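Local coordinates for VWFA domain-containing protein (Alicyclobacillus acidocaldarius subsp. acidocaldarius, PDB 3RAG), which is of unknown function but contains a von Willebrand factor A-type domain that holds a sodium ion and may bind protein ligands, at residues A[141-146]-A[176-181]; A[188-193]-A[203-208]; A[25-30]-A[212-217]. All coordinates share one frame; numbering follows the deposited sequence.

How the interactions relate
Interactions 1 and 2 meet on strand 172-179, which pairs with 135-142 in the first and with edge strand 188-194 beside the second. Interaction 1 is the buried one, built of parallel-strand bonds and an aromatic ring, and it runs directly into the sodium site. Interaction 2 lies at the rim of the sheet and is partly buried; its main link is a salt bridge over a small apolar base. Interaction 3, also partly buried, joins the first turns of two helices through prolines, a glycine and a water. Phe-179 of interaction 1 packs against Thr-214 and Ala-217, connecting the sheet to interaction 3.

Interaction 1: A[141-146]-A[176-181]; sequences LDTSAS and VIAFPG. With NA (sodium ion), chain C.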
loop_
_atom_site.group_PDB
_atom_site.type_symbol
_atom_site.label_atom_id
_atom_site.label_comp_id
_atom_site.label_asym_id
_atom_site.label_seq_id
_atom_site.Cartn_x
_atom_site.Cartn_y
_atom_site.Cartn_z
ATOM N N LEU A 141 2.162 2.232 9.315
ATOM C CA LEU A 141 2.252 3.603 9.800
ATOM C C LEU A 141 3.452 3.770 10.727
ATOM O O LEU A 141 3.559 3.120 11.783
ATOM C CB LEU A 141 0.959 3.979 10.559
ATOM C CG LEU A 141 -0.314 3.827 9.737
ATOM C CD1 LEU A 141 -1.547 4.204 10.567
ATOM C CD2 LEU A 141 -0.189 4.781 8.514
ATOM N N ASP A 142 4.335 4.672 10.318
ATOM C CA ASP A 142 5.523 5.065 11.073
ATOM C C ASP A 142 5.016 5.742 12.334
ATOM O O ASP A 142 4.196 6.663 12.246
ATOM C CB ASP A 142 6.251 6.071 10.184
ATOM C CG ASP A 142 7.594 6.540 10.727
ATOM O OD1 ASP A 142 7.854 6.483 11.945
ATOM O OD2 ASP A 142 8.384 7.035 9.876
ATOM N N THR A 143 5.471 5.280 13.499
ATOM C CA THR A 143 5.126 5.935 14.754
ATOM C C THR A 143 6.388 6.248 15.541
ATOM O O THR A 143 6.383 6.246 16.757
ATOM C CB THR A 143 4.134 5.090 15.621
ATOM O OG1 THR A 143 4.751 3.858 16.030
ATOM C CG2 THR A 143 2.860 4.810 14.856
ATOM N N SER A 144 7.476 6.573 14.843
ATOM C CA SER A 144 8.675 7.001 15.546
ATOM C C SER A 144 8.393 8.327 16.244
ATOM O O SER A 144 7.381 8.975 15.974
ATOM C CB SER A 144 9.834 7.157 14.568
ATOM O OG SER A 144 9.507 8.116 13.595
ATOM N N ALA A 145 9.291 8.734 17.137
ATOM C CA ALA A 145 9.049 9.917 17.961
ATOM C C ALA A 145 8.733 11.159 17.134
ATOM O O ALA A 145 7.873 11.951 17.502
ATOM C CB ALA A 145 10.248 10.178 18.908
ATOM N N SER A 146 9.415 11.335 16.012
ATOM C CA SER A 146 9.203 12.557 15.240
ATOM C C SER A 146 7.828 12.600 14.574
ATOM O O SER A 146 7.426 13.636 14.061
ATOM C CB SER A 146 10.286 12.735 14.192
ATOM O OG SER A 146 10.119 11.748 13.199
ATOM N N VAL A 176 -3.950 -2.698 9.498
ATOM C CA VAL A 176 -3.060 -1.588 9.794
ATOM C C VAL A 176 -1.994 -2.065 10.770
ATOM O O VAL A 176 -2.284 -2.775 11.751
ATOM C CB VAL A 176 -3.845 -0.404 10.436
ATOM C CG1 VAL A 176 -2.896 0.734 10.834
ATOM C CG2 VAL A 176 -4.988 0.070 9.503
ATOM N N ILE A 177 -0.749 -1.718 10.480
ATOM C CA ILE A 177 0.289 -1.935 11.458
ATOM C C ILE A 177 1.050 -0.659 11.706
ATOM O O ILE A 177 1.087 0.238 10.857
ATOM C CB ILE A 177 1.261 -3.060 11.065
ATOM C CG1 ILE A 177 2.050 -2.699 9.845
ATOM C CG2 ILE A 177 0.532 -4.362 10.785
ATOM C CD1 ILE A 177 2.880 -3.896 9.360
ATOM N N ALA A 178 1.635 -0.576 12.893
ATOM C CA ALA A 178 2.482 0.535 13.289
ATOM C C ALA A 178 3.913 0.033 13.475
ATOM O O ALA A 178 4.134 -1.105 13.873
ATOM C CB ALA A 178 1.993 1.119 14.610
ATOM N N PHE A 179 4.880 0.896 13.191
ATOM C CA PHE A 179 6.273 0.592 13.438
ATOM C C PHE A 179 6.939 1.845 13.982
ATOM O O PHE A 179 6.807 2.921 13.408
ATOM C CB PHE A 179 6.994 0.057 12.175
ATOM C CG PHE A 179 7.040 1.023 11.005
ATOM C CD1 PHE A 179 8.210 1.721 10.726
ATOM C CD2 PHE A 179 5.937 1.207 10.174
ATOM C CE1 PHE A 179 8.286 2.588 9.650
ATOM C CE2 PHE A 179 5.999 2.090 9.057
ATOM C CZ PHE A 179 7.174 2.775 8.797
ATOM N N PRO A 180 7.651 1.716 15.102
ATOM C CA PRO A 180 7.947 0.481 15.846
ATOM C C PRO A 180 6.767 -0.024 16.697
ATOM O O PRO A 180 5.701 0.585 16.701
ATOM C CB PRO A 180 9.093 0.909 16.768
ATOM C CG PRO A 180 8.846 2.365 17.016
ATOM C CD PRO A 180 8.245 2.911 15.739
ATOM N N GLY A 181 6.969 -1.136 17.394
ATOM C CA GLY A 181 5.904 -1.754 18.186
ATOM C C GLY A 181 5.912 -1.333 19.640
ATOM O O GLY A 181 6.702 -0.468 20.032
HETATM NA NA NA C . 10.819 9.651 11.923
HETATM O O HOH W 1 10.811 7.682 10.380
HETATM O O HOH W 2 13.636 9.780 11.486
#
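With CG placed between the backbone N and the carbonyl carbon (chi1 62°), the ring of Phe-179 swings across to the neighbouring strand and settles against Asp-142, whose own CG is anti to its backbone N (chi1 -175°) and extends past the rim. The CA of Asp-142 sits over one ring face, a CH-pi contact 3.7 Å from the centroid of Phe-179, and CB of Asp-142 meets ring atom CZ of Phe-179 at 3.7 Å. Strands 135-142 and 172-179 are joined here as parallel neighbours: Leu-141 N donates to Ile-177 O at 2.7 Å, Phe-179 N to Leu-141 O, and Thr-143 N to Phe-179 O. On the sheet face away from the Phe-179 ring, which carries Leu-141 and Ala-178, Leu-141 CD1 packs on Val-176 CG1; Thr-143 CG2, just past the strand end, reaches Ala-178 CB. The strands belong to a beta-alpha-beta unit with helix 151-165 as the crossover, and Asp-142, Ser-144 and Ser-146 spell the DxSxS signature of the metal-ion-dependent adhesion site of von Willebrand A domains. Asp-142 OD1 accepts Ser-144 N, which closes an Asx turn, and also Ser-144 OG at 2.8 Å, while OD2 is held by Thr-17 OG1 and the backbone N of Asp-18. The aspartate is thereby fixed in the second shell, and Ser-144 OG is turned to the sodium ion, which it binds at 2.6 Å; Ser-146 OG, Asp-18 OD1 and two waters are its other ligands.

Interaction 2: A[188-193]-A[203-208]; sequences RLVQPF and EAELVA
Glu-205 OE1 accepts from Arg-188 NH2 at 2.8 Å, the polar bond that ties the end of helix 199-205 to the edge strand 188-194. The donor lies nearly in line with the carboxylate C-O bond, and the oxygen stays close to the guanidinium plane of Arg-188, although the planes of the two groups are turned 60° apart; the result is a single-bond salt bridge rather than a paired, coplanar one. Lys-182 NZ adds a long, weak ion pair to the same oxygen. A bend at chi3 (-46°) turns the outer part of the Arg-188 chain over the helix end, where the backbone O of Glu-205 stands 3.0 Å above the centre of the guanidinium. That oxygen is poorly aligned for a hydrogen bond to NE or NH1, so its attraction to the cation is probably mainly electrostatic. Beneath the charged pair the aliphatic parts close up: Arg-188 CD meets Glu-205 CB at 3.6 Å, and Val-190 CG2 approaches Glu-205 CB at 4.0 Å and Leu-206 CD2 at 4.2 Å. Val-207 CG2 approaches obliquely, 4.1 Å from Arg-188 NH1. The chain leaves the helix through an inverse gamma turn centred on Leu-206, while Val-190 and Gln-191 form a classic beta bulge opposite Val-176. The contact thus fastens a short helix to the antiparallel edge of the sheet, with strand 172-179 as the inner neighbour of 188-194 and Leu-206 touching Ile-151 and Arg-155 of helix 151-165.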
loop_
_atom_site.group_PDB
_atom_site.type_symbol
_atom_site.label_atom_id
_atom_site.label_comp_id
_atom_site.label_asym_id
_atom_site.label_seq_id
_atom_site.Cartn_x
_atom_site.Cartn_y
_atom_site.Cartn_z
ATOM N N ARG A 188 3.524 -3.301 15.596
ATOM C CA ARG A 188 2.319 -3.546 16.373
ATOM C C ARG A 188 1.179 -3.750 15.393
ATOM O O ARG A 188 0.980 -2.941 14.491
ATOM C CB ARG A 188 2.037 -2.328 17.245
ATOM C CG ARG A 188 0.861 -2.463 18.179
ATOM C CD ARG A 188 0.378 -1.059 18.596
ATOM N NE ARG A 188 1.475 -0.159 18.977
ATOM C CZ ARG A 188 1.554 0.449 20.163
ATOM N NH1 ARG A 188 2.582 1.240 20.444
ATOM N NH2 ARG A 188 0.598 0.267 21.073
ATOM N N LEU A 189 0.428 -4.837 15.544
ATOM C CA LEU A 189 -0.756 -4.999 14.717
ATOM C C LEU A 189 -1.850 -4.102 15.282
ATOM O O LEU A 189 -2.336 -4.326 16.393
ATOM C CB LEU A 189 -1.216 -6.453 14.716
ATOM C CG LEU A 189 -2.473 -6.722 13.871
ATOM C CD1 LEU A 189 -2.167 -6.562 12.397
ATOM C CD2 LEU A 189 -3.024 -8.118 14.170
ATOM N N VAL A 190 -2.246 -3.087 14.527
ATOM C CA VAL A 190 -3.275 -2.154 14.991
ATOM C C VAL A 190 -4.681 -2.730 14.778
ATOM O O VAL A 190 -5.550 -2.660 15.673
ATOM C CB VAL A 190 -3.127 -0.766 14.303
ATOM C CG1 VAL A 190 -4.218 0.192 14.782
ATOM C CG2 VAL A 190 -1.765 -0.194 14.620
ATOM N N GLN A 191 -4.911 -3.291 13.596
ATOM C CA GLN A 191 -6.128 -4.057 13.386
ATOM C C GLN A 191 -5.857 -5.161 12.394
ATOM O O GLN A 191 -5.043 -5.001 11.494
ATOM C CB GLN A 191 -7.244 -3.167 12.867
ATOM C CG GLN A 191 -7.022 -2.673 11.412
ATOM C CD GLN A 191 -8.277 -2.031 10.848
ATOM O OE1 GLN A 191 -8.816 -2.454 9.805
ATOM N NE2 GLN A 191 -8.768 -1.015 11.542
ATOM N N PRO A 192 -6.531 -6.293 12.573
ATOM C CA PRO A 192 -6.462 -7.367 11.585
ATOM C C PRO A 192 -7.257 -6.949 10.365
ATOM O O PRO A 192 -7.931 -5.921 10.414
ATOM C CB PRO A 192 -7.140 -8.550 12.292
ATOM C CG PRO A 192 -7.991 -7.936 13.354
ATOM C CD PRO A 192 -7.289 -6.672 13.778
ATOM N N PHE A 193 -7.191 -7.727 9.289
ATOM C CA PHE A 193 -7.979 -7.411 8.092
ATOM C C PHE A 193 -9.467 -7.234 8.351
ATOM O O PHE A 193 -10.103 -8.062 9.014
ATOM C CB PHE A 193 -7.780 -8.470 7.014
ATOM C CG PHE A 193 -6.430 -8.413 6.368
ATOM C CD1 PHE A 193 -6.134 -7.424 5.454
ATOM C CD2 PHE A 193 -5.444 -9.331 6.701
ATOM C CE1 PHE A 193 -4.886 -7.362 4.850
ATOM C CE2 PHE A 193 -4.194 -9.270 6.093
ATOM C CZ PHE A 193 -3.928 -8.293 5.165
ATOM N N GLU A 203 -6.355 5.426 17.364
ATOM C CA GLU A 203 -6.020 6.394 18.415
ATOM C C GLU A 203 -5.245 5.776 19.568
ATOM O O GLU A 203 -4.318 6.396 20.095
ATOM C CB GLU A 203 -7.281 7.074 18.957
ATOM C CG GLU A 203 -7.923 7.996 17.949
ATOM C CD GLU A 203 -8.964 8.891 18.585
ATOM O OE1 GLU A 203 -8.879 9.138 19.810
ATOM O OE2 GLU A 203 -9.867 9.348 17.857
ATOM N N ALA A 204 -5.632 4.564 19.970
ATOM C CA ALA A 204 -5.004 3.908 21.111
ATOM C C ALA A 204 -3.612 3.416 20.783
ATOM O O ALA A 204 -2.734 3.429 21.637
ATOM C CB ALA A 204 -5.877 2.714 21.631
ATOM N N GLU A 205 -3.404 2.972 19.549
ATOM C CA GLU A 205 -2.182 2.233 19.226
ATOM C C GLU A 205 -1.082 3.056 18.565
ATOM O O GLU A 205 0.075 2.620 18.518
ATOM C CB GLU A 205 -2.520 1.005 18.352
ATOM C CG GLU A 205 -3.619 0.110 18.960
ATOM C CD GLU A 205 -3.165 -0.594 20.239
ATOM O OE1 GLU A 205 -1.942 -0.762 20.416
ATOM O OE2 GLU A 205 -4.030 -0.968 21.068
ATOM N N LEU A 206 -1.418 4.237 18.037
ATOM C CA LEU A 206 -0.400 5.038 17.365
ATOM C C LEU A 206 0.279 5.991 18.337
ATOM O O LEU A 206 -0.139 7.133 18.536
ATOM C CB LEU A 206 -0.975 5.776 16.132
ATOM C CG LEU A 206 -1.663 4.895 15.092
ATOM C CD1 LEU A 206 -2.145 5.769 13.921
ATOM C CD2 LEU A 206 -0.709 3.822 14.572
ATOM N N VAL A 207 1.334 5.497 18.971
ATOM C CA VAL A 207 2.081 6.283 19.941
ATOM C C VAL A 207 3.438 6.604 19.350
ATOM O O VAL A 207 4.155 5.706 18.916
ATOM C CB VAL A 207 2.279 5.504 21.250
ATOM C CG1 VAL A 207 2.802 6.421 22.340
ATOM C CG2 VAL A 207 0.981 4.841 21.674
ATOM N N ALA A 208 3.801 7.881 19.340
ATOM C CA ALA A 208 5.061 8.274 18.733
ATOM C C ALA A 208 6.215 8.156 19.713
ATOM O O ALA A 208 6.347 8.943 20.647
ATOM C CB ALA A 208 4.966 9.693 18.199
#

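Interaction 3: A[25-30]-A[212-217]; sequences PDPVEA and TPTGPA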
loop_
_atom_site.group_PDB
_atom_site.type_symbol
_atom_site.label_atom_id
_atom_site.label_comp_id
_atom_site.label_asym_id
_atom_site.label_seq_id
_atom_site.Cartn_x
_atom_site.Cartn_y
_atom_site.Cartn_z
ATOM N N PRO A 25 16.860 -4.127 9.743
ATOM C CA PRO A 25 17.355 -4.522 8.421
ATOM C C PRO A 25 16.745 -3.691 7.287
ATOM O O PRO A 25 15.805 -2.913 7.481
ATOM C CB PRO A 25 16.984 -6.012 8.328
ATOM C CG PRO A 25 15.850 -6.192 9.310
ATOM C CD PRO A 25 15.994 -5.146 10.375
ATOM N N ASP A 26 17.327 -3.842 6.108
ATOM C CA ASP A 26 17.039 -2.961 4.962
ATOM C C ASP A 26 15.647 -3.132 4.357
ATOM O O ASP A 26 15.297 -4.197 3.859
ATOM C CB ASP A 26 18.132 -3.199 3.914
ATOM C CG ASP A 26 17.977 -2.342 2.668
ATOM O OD1 ASP A 26 17.145 -1.410 2.630
ATOM O OD2 ASP A 26 18.730 -2.612 1.716
ATOM N N PRO A 27 14.817 -2.072 4.410
ATOM C CA PRO A 27 13.450 -2.192 3.881
ATOM C C PRO A 27 13.421 -2.306 2.356
ATOM O O PRO A 27 12.405 -2.722 1.798
ATOM C CB PRO A 27 12.773 -0.878 4.331
ATOM C CG PRO A 27 13.934 0.107 4.504
ATOM C CD PRO A 27 15.069 -0.771 5.063
ATOM N N VAL A 28 14.498 -1.907 1.676
ATOM C CA VAL A 28 14.511 -2.073 0.229
ATOM C C VAL A 28 14.445 -3.567 -0.120
ATOM O O VAL A 28 13.710 -3.989 -1.013
ATOM C CB VAL A 28 15.714 -1.369 -0.413
ATOM C CG1 VAL A 28 15.718 -1.602 -1.949
ATOM C CG2 VAL A 28 15.635 0.121 -0.090
ATOM N N GLU A 29 15.214 -4.363 0.598
ATOM C CA GLU A 29 15.190 -5.812 0.412
ATOM C C GLU A 29 13.838 -6.414 0.805
ATOM O O GLU A 29 13.351 -7.351 0.161
ATOM C CB GLU A 29 16.314 -6.440 1.240
ATOM C CG GLU A 29 17.101 -7.468 0.511
ATOM C CD GLU A 29 17.564 -6.955 -0.830
ATOM O OE1 GLU A 29 17.325 -7.653 -1.841
ATOM O OE2 GLU A 29 18.152 -5.850 -0.869
ATOM N N ALA A 30 13.237 -5.889 1.872
ATOM C CA ALA A 30 11.914 -6.347 2.296
ATOM C C ALA A 30 10.895 -6.120 1.190
ATOM O O ALA A 30 10.048 -6.979 0.910
ATOM C CB ALA A 30 11.476 -5.630 3.600
ATOM N N THR A 212 12.873 4.171 13.661
ATOM C CA THR A 212 12.065 3.634 12.582
ATOM C C THR A 212 12.640 2.345 12.009
ATOM O O THR A 212 13.686 2.342 11.367
ATOM C CB THR A 212 11.903 4.665 11.452
ATOM O OG1 THR A 212 12.981 4.529 10.522
ATOM C CG2 THR A 212 11.909 6.073 12.018
ATOM N N PRO A 213 11.903 1.264 12.213
ATOM C CA PRO A 213 12.226 -0.061 11.670
ATOM C C PRO A 213 11.339 -0.396 10.478
ATOM O O PRO A 213 10.440 -1.251 10.517
ATOM C CB PRO A 213 11.979 -0.990 12.867
ATOM C CG PRO A 213 10.858 -0.304 13.618
ATOM C CD PRO A 213 11.128 1.178 13.474
ATOM N N THR A 214 11.595 0.298 9.381
ATOM C CA THR A 214 10.763 0.140 8.220
ATOM C C THR A 214 10.859 -1.244 7.609
ATOM O O THR A 214 9.900 -1.717 7.040
ATOM C CB THR A 214 11.161 1.180 7.135
ATOM O OG1 THR A 214 11.376 2.446 7.775
ATOM C CG2 THR A 214 10.067 1.297 6.082
ATOM N N GLY A 215 12.031 -1.871 7.685
ATOM C CA GLY A 215 12.181 -3.202 7.089
ATOM C C GLY A 215 11.235 -4.244 7.705
ATOM O O GLY A 215 10.442 -4.875 7.012
ATOM N N PRO A 216 11.322 -4.434 9.018
ATOM C CA PRO A 216 10.420 -5.378 9.689
ATOM C C PRO A 216 8.941 -5.037 9.446
ATOM O O PRO A 216 8.124 -5.935 9.315
ATOM C CB PRO A 216 10.793 -5.208 11.164
ATOM C CG PRO A 216 12.268 -4.873 11.100
ATOM C CD PRO A 216 12.367 -3.931 9.928
ATOM N N ALA A 217 8.599 -3.750 9.341
ATOM C CA ALA A 217 7.212 -3.395 9.023
ATOM C C ALA A 217 6.739 -3.980 7.688
ATOM O O ALA A 217 5.653 -4.571 7.595
ATOM C CB ALA A 217 7.036 -1.874 9.008
HETATM O O HOH W 3 14.545 -1.234 9.125
#
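The CB of Pro-27 touches Thr-214 CB at 3.8 Å, the two side chains crossing at a slant. In Thr-214, OG1 stands anti to the carbonyl carbon (chi1 -43°), which puts CG2 anti to the backbone N and facing the same proline carbon. The other apolar contact joins the pyrrolidine rings of Pro-25 and Pro-216, through CD of Pro-25 and CG of Pro-216, 3.8 Å apart, at the more exposed margin. Backbone atoms form the second group. Gly-215 has no side chain on the side it turns to Pro-25 O and Pro-27, and its CA comes within 3.6 Å of the CA of Pro-27, so that the two helix starts touch backbone to backbone. Pro-27 CB also lies against Gly-215 N, and Ala-30 CB rests on the carbonyl oxygen of Gly-215 at 3.6 Å. The polar link is indirect. Water 3 donates to Pro-25 O at 2.7 Å and accepts from Gly-215 N at 3.0 Å, bridging the loop before one helix to an amide in the first turn of the other. Within 25-30, Asp-26 acts as N-cap of helix 27-36: its OD1 receives Val-28 N at 2.9 Å, the donor standing well above the carboxylate plane. Pro-27 is further covered by Glu-59 and Ile-63 of helix 58-66, and Phe-179 of the sheet backs Thr-214. Both helices begin near the metal end of the sheet, where Thr-212 lies beside Ser-21 and Ser-144, and the side chain of Thr-214 is about 8 Å from the sodium ion. Such clustering of helix starts and loops beyond the carboxyl ends of the central parallel strands is typical of the doubly wound, Rossmann-like fold of von Willebrand A domains, whose metal site occupies that end.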